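Non-atp dependent l-selective hydantoinase (PDB 1GKR) hydrolyses the cyclic amide ring of hydantoins with two zinc ions per subunit, preferring aryl over alkyl derivatives, with an enantioselectivity that depends on the substrate. Local coordinates at residues V214-L225 and H239-I249; A387-T398 and V419-G430. All coordinates share one frame; numbering follows the deposited sequence.

Contact 1. Residues V214-L225 and H239-I249. With ZN (zinc ion), chain E.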
# COMPACT_ATOMS: atom_id res chain seq x y z
N VAL A 214 -16.95 -2.01 -14.20
CA VAL A 214 -16.40 -2.27 -12.88
C VAL A 214 -15.88 -1.01 -12.20
O VAL A 214 -16.01 -0.85 -10.99
CB VAL A 214 -15.24 -3.32 -12.90
CG1 VAL A 214 -15.63 -4.51 -13.71
CG2 VAL A 214 -14.00 -2.71 -13.43
N PHE A 215 -15.31 -0.09 -12.98
CA PHE A 215 -14.75 1.10 -12.36
C PHE A 215 -15.78 1.88 -11.56
O PHE A 215 -15.44 2.47 -10.53
CB PHE A 215 -14.04 1.97 -13.41
CG PHE A 215 -14.89 3.04 -14.01
CD1 PHE A 215 -15.17 4.21 -13.31
CD2 PHE A 215 -15.38 2.90 -15.31
CE1 PHE A 215 -15.92 5.23 -13.88
CE2 PHE A 215 -16.14 3.92 -15.90
CZ PHE A 215 -16.41 5.09 -15.18
N GLN A 216 -17.04 1.87 -11.99
CA GLN A 216 -18.04 2.59 -11.21
C GLN A 216 -18.52 1.74 -10.04
O GLN A 216 -18.83 2.27 -8.97
CB GLN A 216 -19.22 3.06 -12.09
CG GLN A 216 -20.05 2.02 -12.80
CD GLN A 216 -21.07 1.37 -11.90
OE1 GLN A 216 -21.67 2.02 -11.04
NE2 GLN A 216 -21.30 0.08 -12.11
N GLU A 217 -18.55 0.42 -10.20
CA GLU A 217 -18.97 -0.44 -9.10
C GLU A 217 -17.92 -0.29 -8.01
O GLU A 217 -18.23 -0.15 -6.82
CB GLU A 217 -19.03 -1.91 -9.52
CG GLU A 217 -19.28 -2.86 -8.35
CD GLU A 217 -19.34 -4.31 -8.78
OE1 GLU A 217 -18.75 -4.67 -9.81
OE2 GLU A 217 -19.96 -5.12 -8.07
N ASN A 218 -16.66 -0.32 -8.42
CA ASN A 218 -15.58 -0.22 -7.46
C ASN A 218 -15.47 1.15 -6.82
O ASN A 218 -15.02 1.27 -5.68
CB ASN A 218 -14.28 -0.64 -8.14
CG ASN A 218 -14.25 -2.14 -8.42
OD1 ASN A 218 -13.40 -2.62 -9.17
ND2 ASN A 218 -15.16 -2.88 -7.80
N GLU A 219 -15.88 2.20 -7.52
CA GLU A 219 -15.83 3.53 -6.93
C GLU A 219 -16.84 3.56 -5.78
O GLU A 219 -16.55 4.09 -4.70
CB GLU A 219 -16.18 4.58 -7.99
CG GLU A 219 -16.18 6.02 -7.49
CD GLU A 219 -17.42 6.38 -6.67
OE1 GLU A 219 -18.53 6.00 -7.09
OE2 GLU A 219 -17.28 7.05 -5.61
N ALA A 220 -18.02 3.00 -6.01
CA ALA A 220 -19.05 2.99 -4.99
C ALA A 220 -18.58 2.19 -3.78
O ALA A 220 -18.84 2.55 -2.62
CB ALA A 220 -20.34 2.40 -5.54
N ILE A 221 -17.89 1.08 -4.03
CA ILE A 221 -17.41 0.27 -2.93
C ILE A 221 -16.42 1.12 -2.11
O ILE A 221 -16.49 1.18 -0.88
CB ILE A 221 -16.74 -1.01 -3.45
CG1 ILE A 221 -17.80 -1.95 -4.02
CG2 ILE A 221 -15.97 -1.69 -2.35
CD1 ILE A 221 -17.24 -3.18 -4.74
N GLN A 222 -15.53 1.80 -2.82
CA GLN A 222 -14.52 2.65 -2.20
C GLN A 222 -15.17 3.73 -1.34
O GLN A 222 -14.72 4.01 -0.23
CB GLN A 222 -13.69 3.31 -3.29
CG GLN A 222 -12.42 3.98 -2.83
CD GLN A 222 -11.21 3.42 -3.58
OE1 GLN A 222 -10.11 3.98 -3.52
NE2 GLN A 222 -11.41 2.30 -4.29
N ARG A 223 -16.24 4.32 -1.87
CA ARG A 223 -16.98 5.36 -1.17
C ARG A 223 -17.67 4.84 0.10
O ARG A 223 -17.60 5.47 1.16
CB ARG A 223 -18.03 5.94 -2.11
CG ARG A 223 -18.29 7.41 -1.89
CD ARG A 223 -19.49 7.89 -2.65
NE ARG A 223 -19.65 7.24 -3.94
CZ ARG A 223 -20.84 7.04 -4.50
NH1 ARG A 223 -21.94 7.44 -3.87
NH2 ARG A 223 -20.94 6.42 -5.66
N ALA A 224 -18.34 3.70 -0.01
CA ALA A 224 -19.01 3.12 1.14
C ALA A 224 -17.98 2.82 2.20
O ALA A 224 -18.19 3.09 3.38
CB ALA A 224 -19.71 1.84 0.74
N LEU A 225 -16.85 2.27 1.77
CA LEU A 225 -15.76 1.94 2.66
C LEU A 225 -15.27 3.18 3.45
O LEU A 225 -15.12 3.12 4.67
CB LEU A 225 -14.63 1.33 1.84
CG LEU A 225 -14.42 -0.20 1.90
CD1 LEU A 225 -15.68 -0.92 2.26
CD2 LEU A 225 -13.89 -0.68 0.58
N HIS A 239 -23.70 -8.49 -3.27
CA HIS A 239 -23.31 -8.94 -4.61
C HIS A 239 -22.16 -8.19 -5.28
O HIS A 239 -22.40 -7.35 -6.14
CB HIS A 239 -24.50 -8.90 -5.54
CG HIS A 239 -25.29 -7.64 -5.44
ND1 HIS A 239 -24.69 -6.40 -5.34
CD2 HIS A 239 -26.62 -7.41 -5.42
CE1 HIS A 239 -25.62 -5.46 -5.27
NE2 HIS A 239 -26.80 -6.05 -5.31
N VAL A 240 -20.93 -8.49 -4.86
CA VAL A 240 -19.74 -7.90 -5.46
C VAL A 240 -19.43 -8.78 -6.67
O VAL A 240 -19.20 -9.99 -6.52
CB VAL A 240 -18.58 -7.91 -4.47
CG1 VAL A 240 -17.29 -7.49 -5.17
CG2 VAL A 240 -18.90 -6.98 -3.34
N SER A 241 -19.42 -8.18 -7.85
CA SER A 241 -19.24 -8.92 -9.10
C SER A 241 -17.83 -9.13 -9.63
O SER A 241 -17.65 -9.97 -10.51
CB SER A 241 -20.00 -8.23 -10.21
OG SER A 241 -19.27 -7.08 -10.63
N ASN A 242 -16.85 -8.39 -9.13
CA ASN A 242 -15.50 -8.50 -9.66
C ASN A 242 -14.39 -8.64 -8.63
O ASN A 242 -14.48 -8.14 -7.52
CB ASN A 242 -15.24 -7.29 -10.55
CG ASN A 242 -15.00 -6.03 -9.75
OD1 ASN A 242 -13.89 -5.78 -9.27
ND2 ASN A 242 -16.05 -5.23 -9.58
N PRO A 243 -13.28 -9.29 -9.03
CA PRO A 243 -12.11 -9.54 -8.19
C PRO A 243 -11.52 -8.32 -7.51
O PRO A 243 -11.17 -8.37 -6.32
CB PRO A 243 -11.10 -10.16 -9.16
CG PRO A 243 -11.93 -10.65 -10.31
CD PRO A 243 -12.97 -9.58 -10.44
N ASP A 244 -11.40 -7.23 -8.25
CA ASP A 244 -10.83 -6.01 -7.68
C ASP A 244 -11.65 -5.44 -6.53
O ASP A 244 -11.10 -4.89 -5.58
CB ASP A 244 -10.62 -4.95 -8.75
CG ASP A 244 -9.61 -5.39 -9.81
OD1 ASP A 244 -8.59 -6.00 -9.43
OD2 ASP A 244 -9.84 -5.11 -11.01
N GLY A 245 -12.97 -5.56 -6.62
CA GLY A 245 -13.82 -5.05 -5.57
C GLY A 245 -13.67 -5.91 -4.33
O GLY A 245 -13.66 -5.41 -3.19
N VAL A 246 -13.55 -7.21 -4.54
CA VAL A 246 -13.38 -8.12 -3.43
C VAL A 246 -12.10 -7.71 -2.70
O VAL A 246 -12.10 -7.57 -1.47
CB VAL A 246 -13.25 -9.59 -3.90
CG1 VAL A 246 -12.91 -10.50 -2.72
CG2 VAL A 246 -14.56 -10.04 -4.52
N GLU A 247 -11.03 -7.48 -3.46
CA GLU A 247 -9.78 -7.10 -2.84
C GLU A 247 -9.88 -5.79 -2.04
O GLU A 247 -9.38 -5.72 -0.90
CB GLU A 247 -8.68 -7.02 -3.91
CG GLU A 247 -7.53 -8.01 -3.66
CD GLU A 247 -7.20 -8.87 -4.88
OE1 GLU A 247 -6.89 -8.29 -5.95
OE2 GLU A 247 -7.26 -10.12 -4.76
N LEU A 248 -10.52 -4.78 -2.60
CA LEU A 248 -10.69 -3.50 -1.91
C LEU A 248 -11.31 -3.69 -0.54
O LEU A 248 -10.84 -3.13 0.45
CB LEU A 248 -11.59 -2.58 -2.74
CG LEU A 248 -10.98 -1.41 -3.53
CD1 LEU A 248 -9.60 -1.75 -4.03
CD2 LEU A 248 -11.90 -1.08 -4.71
N ILE A 249 -12.36 -4.50 -0.47
CA ILE A 249 -13.04 -4.76 0.79
C ILE A 249 -12.16 -5.58 1.72
O ILE A 249 -12.03 -5.26 2.91
CB ILE A 249 -14.37 -5.52 0.56
CG1 ILE A 249 -15.34 -4.63 -0.22
CG2 ILE A 249 -15.00 -5.90 1.88
CD1 ILE A 249 -16.56 -5.35 -0.69
ZN ZN E . -28.82 -5.05 -5.56
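Glu-217 reaches from the helix of 214-225 to the loop just after the zinc ligand His-239, and its carboxylate collects three bonds there. OE1 takes the hydroxyl OG of Ser-241 at 2.6 Å on its syn lone pair, and ND2 of Asn-242 at 2.8 Å from above the carboxylate plane. OE2 receives Ser-241 N at 3.1 Å, an almost straight bond. CG stands anti to the backbone N (chi1 172°) and the chain beyond is fully extended, which carries the carboxylate over to the 239-242 loop. Asn-242 works in two directions: while ND2 holds Glu-217, OD1 caps the helix that starts at Pro-243, accepting from Gly-245 N at 2.8 Å. Further along, the two helices run nearly parallel, 11° apart, and the chemistry turns apolar. CG2 of Ile-221 meets CG1 of Ile-249 at 3.7 Å, the side chains crossing at about a right angle. One shell out, Arg-289 forms a salt bridge with Glu-217 and also bonds Ser-241 OG. His-183 binds the same zinc ion as His-239 NE2. The buried acid, its charge probably balanced by Arg-289, thus ties down the loop that leads from a zinc ligand into helix 243-249.

Contact 2. Residues A387-T398 and V419-G430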
# COMPACT_ATOMS: atom_id res chain seq x y z
N ALA A 387 -32.01 -27.60 15.18
CA ALA A 387 -31.58 -28.74 14.38
C ALA A 387 -31.91 -28.49 12.91
O ALA A 387 -32.92 -28.98 12.40
CB ALA A 387 -32.27 -30.02 14.87
N ASP A 388 -31.07 -27.72 12.23
CA ASP A 388 -31.28 -27.45 10.81
C ASP A 388 -30.18 -28.13 9.99
O ASP A 388 -29.07 -27.63 9.93
CB ASP A 388 -31.27 -25.94 10.54
CG ASP A 388 -32.45 -25.21 11.19
OD1 ASP A 388 -33.28 -25.87 11.85
OD2 ASP A 388 -32.56 -23.97 11.04
N LEU A 389 -30.48 -29.28 9.39
CA LEU A 389 -29.47 -29.98 8.61
C LEU A 389 -29.90 -30.26 7.21
O LEU A 389 -31.06 -30.13 6.83
CB LEU A 389 -29.09 -31.36 9.16
CG LEU A 389 -29.34 -32.05 10.49
CD1 LEU A 389 -29.91 -31.12 11.52
CD2 LEU A 389 -30.26 -33.19 10.23
N LEU A 390 -28.92 -30.73 6.46
CA LEU A 390 -29.08 -31.13 5.09
C LEU A 390 -28.25 -32.41 4.97
O LEU A 390 -27.10 -32.46 5.43
CB LEU A 390 -28.51 -30.09 4.12
CG LEU A 390 -28.97 -28.62 4.17
CD1 LEU A 390 -28.41 -27.86 2.97
CD2 LEU A 390 -30.48 -28.57 4.14
N ILE A 391 -28.84 -33.47 4.43
CA ILE A 391 -28.07 -34.67 4.19
C ILE A 391 -27.74 -34.46 2.71
O ILE A 391 -28.63 -34.25 1.90
CB ILE A 391 -28.90 -35.94 4.38
CG1 ILE A 391 -29.26 -36.11 5.86
CG2 ILE A 391 -28.11 -37.15 3.90
CD1 ILE A 391 -30.06 -37.35 6.18
N LEU A 392 -26.46 -34.47 2.38
CA LEU A 392 -26.04 -34.24 1.01
C LEU A 392 -25.79 -35.51 0.22
O LEU A 392 -25.65 -36.58 0.77
CB LEU A 392 -24.76 -33.40 0.99
CG LEU A 392 -24.88 -31.88 0.92
CD1 LEU A 392 -25.92 -31.35 1.87
CD2 LEU A 392 -23.51 -31.30 1.23
N ASP A 393 -25.75 -35.37 -1.10
CA ASP A 393 -25.45 -36.48 -1.97
C ASP A 393 -24.60 -35.85 -3.06
O ASP A 393 -25.12 -35.16 -3.95
CB ASP A 393 -26.72 -37.06 -2.58
CG ASP A 393 -26.47 -38.37 -3.30
OD1 ASP A 393 -25.48 -38.46 -4.07
OD2 ASP A 393 -27.26 -39.31 -3.12
N LEU A 394 -23.28 -36.06 -2.99
CA LEU A 394 -22.38 -35.49 -3.97
C LEU A 394 -22.17 -36.40 -5.17
O LEU A 394 -21.27 -36.18 -5.98
CB LEU A 394 -21.02 -35.16 -3.33
CG LEU A 394 -20.94 -33.99 -2.34
CD1 LEU A 394 -22.03 -32.97 -2.64
CD2 LEU A 394 -21.11 -34.52 -0.95
N ASP A 395 -23.00 -37.41 -5.29
CA ASP A 395 -22.87 -38.31 -6.42
C ASP A 395 -24.18 -38.45 -7.18
O ASP A 395 -24.72 -39.55 -7.35
CB ASP A 395 -22.36 -39.66 -5.95
CG ASP A 395 -22.10 -40.60 -7.09
OD1 ASP A 395 -21.46 -40.17 -8.08
OD2 ASP A 395 -22.54 -41.77 -7.00
N ILE A 396 -24.69 -37.32 -7.65
CA ILE A 396 -25.94 -37.24 -8.39
C ILE A 396 -25.63 -36.90 -9.83
O ILE A 396 -24.55 -36.40 -10.16
CB ILE A 396 -26.83 -36.10 -7.83
CG1 ILE A 396 -27.22 -36.40 -6.39
CG2 ILE A 396 -28.05 -35.92 -8.68
CD1 ILE A 396 -27.86 -37.76 -6.19
N ASP A 397 -26.58 -37.19 -10.70
CA ASP A 397 -26.43 -36.88 -12.11
C ASP A 397 -27.81 -36.45 -12.57
O ASP A 397 -28.74 -37.25 -12.60
CB ASP A 397 -25.98 -38.10 -12.91
CG ASP A 397 -25.86 -37.80 -14.38
OD1 ASP A 397 -25.11 -36.87 -14.74
OD2 ASP A 397 -26.53 -38.49 -15.18
N THR A 398 -27.93 -35.17 -12.90
CA THR A 398 -29.20 -34.62 -13.32
C THR A 398 -29.01 -33.21 -13.87
O THR A 398 -27.88 -32.72 -13.95
CB THR A 398 -30.20 -34.62 -12.13
OG1 THR A 398 -31.44 -34.05 -12.54
CG2 THR A 398 -29.63 -33.85 -10.96
N VAL A 419 -26.23 -30.96 -12.69
CA VAL A 419 -26.17 -30.89 -11.24
C VAL A 419 -25.62 -32.23 -10.76
O VAL A 419 -26.21 -33.27 -11.01
CB VAL A 419 -27.59 -30.71 -10.67
CG1 VAL A 419 -27.55 -30.75 -9.15
CG2 VAL A 419 -28.17 -29.40 -11.17
N THR A 420 -24.48 -32.20 -10.06
CA THR A 420 -23.88 -33.44 -9.58
C THR A 420 -23.92 -33.56 -8.06
O THR A 420 -23.47 -34.56 -7.50
CB THR A 420 -22.42 -33.57 -10.04
OG1 THR A 420 -21.65 -32.46 -9.55
CG2 THR A 420 -22.34 -33.61 -11.56
N GLY A 421 -24.45 -32.55 -7.38
CA GLY A 421 -24.52 -32.62 -5.93
C GLY A 421 -25.71 -31.81 -5.46
O GLY A 421 -26.02 -30.78 -6.06
N ALA A 422 -26.38 -32.27 -4.41
CA ALA A 422 -27.54 -31.53 -3.92
C ALA A 422 -28.04 -32.06 -2.60
O ALA A 422 -27.77 -33.20 -2.23
CB ALA A 422 -28.65 -31.59 -4.95
N PRO A 423 -28.77 -31.22 -1.86
CA PRO A 423 -29.29 -31.73 -0.58
C PRO A 423 -30.42 -32.68 -0.94
O PRO A 423 -31.19 -32.38 -1.85
CB PRO A 423 -29.79 -30.46 0.12
CG PRO A 423 -30.19 -29.57 -1.04
CD PRO A 423 -29.10 -29.80 -2.07
N VAL A 424 -30.51 -33.82 -0.26
CA VAL A 424 -31.56 -34.80 -0.54
C VAL A 424 -32.54 -34.92 0.62
O VAL A 424 -33.48 -35.70 0.58
CB VAL A 424 -30.96 -36.21 -0.82
CG1 VAL A 424 -29.97 -36.15 -1.96
CG2 VAL A 424 -30.28 -36.74 0.44
N LEU A 425 -32.29 -34.16 1.68
CA LEU A 425 -33.14 -34.17 2.86
C LEU A 425 -32.81 -32.85 3.52
O LEU A 425 -31.65 -32.47 3.63
CB LEU A 425 -32.75 -35.32 3.80
CG LEU A 425 -33.39 -35.64 5.17
CD1 LEU A 425 -33.43 -34.44 6.08
CD2 LEU A 425 -34.78 -36.16 4.95
N THR A 426 -33.83 -32.11 3.91
CA THR A 426 -33.57 -30.86 4.57
C THR A 426 -34.55 -30.74 5.71
O THR A 426 -35.75 -30.96 5.53
CB THR A 426 -33.65 -29.65 3.59
OG1 THR A 426 -34.53 -28.65 4.12
CG2 THR A 426 -34.09 -30.07 2.22
N MET A 427 -34.03 -30.45 6.90
CA MET A 427 -34.91 -30.30 8.05
C MET A 427 -34.61 -29.03 8.80
O MET A 427 -33.46 -28.58 8.87
CB MET A 427 -34.80 -31.50 9.01
CG MET A 427 -33.52 -31.61 9.83
SD MET A 427 -33.75 -32.59 11.38
CE MET A 427 -33.90 -34.24 10.76
N VAL A 428 -35.67 -28.43 9.35
CA VAL A 428 -35.48 -27.24 10.15
C VAL A 428 -36.15 -27.51 11.49
O VAL A 428 -37.26 -28.06 11.55
CB VAL A 428 -36.03 -25.94 9.47
CG1 VAL A 428 -36.50 -26.26 8.09
CG2 VAL A 428 -37.10 -25.29 10.32
N ARG A 429 -35.44 -27.15 12.56
CA ARG A 429 -35.90 -27.35 13.92
C ARG A 429 -36.40 -28.78 14.18
O ARG A 429 -37.46 -29.00 14.77
CB ARG A 429 -36.96 -26.31 14.27
CG ARG A 429 -36.36 -24.96 14.55
CD ARG A 429 -37.40 -23.88 14.77
NE ARG A 429 -38.14 -23.58 13.54
CZ ARG A 429 -39.34 -24.05 13.26
NH1 ARG A 429 -39.96 -24.84 14.11
NH2 ARG A 429 -39.93 -23.73 12.11
N GLY A 430 -35.61 -29.74 13.73
CA GLY A 430 -35.95 -31.13 13.95
C GLY A 430 -37.02 -31.77 13.09
O GLY A 430 -37.34 -32.94 13.31
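Leu-390 and Thr-426 lie side by side on one face of an antiparallel pair of strands, CD2 of the leucine 3.4 Å from CB of the threonine. On the other face CD1 of Ile-391 packs 3.9 Å from CG of Leu-425. Leu-389 runs alongside Met-427 there, with CD2 of Leu-389 3.6 Å from CG of Met-427. This is the tight half, in the beta-sandwich domain that accompanies the barrel in hydantoinases; strand 51-62 flanks 389-393 and strand 431-435 flanks 425-428. At Val-424 the chain turns a corner, yet its N still bonds Ile-391 O at 2.9 Å.

Asp-388 closes one end. Its side-chain rotation, with CG anti to the carbonyl carbon (chi1 -66°), turns OD1 toward Arg-429 N, which it accepts at 2.6 Å, nearly along the C-O axis, while OD2 pairs with Lys-378. With an alanine here, the Arg-429 amide would probably lose its acceptor and Lys-378 its counter-charge.

Toward Thr-398 the regular ladder breaks and the side chains become more exposed. The register shifts by two residues, Asp-395 and Asp-397 face solvent, and a bond from Ile-396 N to Thr-420 O (3.0 Å) falls between the two ladders. Asp-393 OD1 takes the amide of Asp-395 in an Asx turn. Backbone bonds therefore continue along both halves, whereas apolar side-chain packing is concentrated in the first, and a carboxylate stands in for a backbone carbonyl just past the end of strand 425-428.

The two contacts lie on opposite sides of the chain's centre, their centres about 33 Å apart, and share no helix or strand. Contact 1 is buried and belongs to the catalytic barrel: a helix joined, mainly through side chains, to the next helix and the loop before it, with a polar cluster at the metal end giving way to aliphatic packing. Contact 2 belongs to the beta-sandwich, away from the zinc site, and runs from a buried core to an exposed fringe; there main-chain bonds do most of the joining. Each also uses a carboxylate to receive a backbone amide. In contact 1 that acid secures a loop beside a zinc ligand, whereas in contact 2 it finishes one end of a strand pairing.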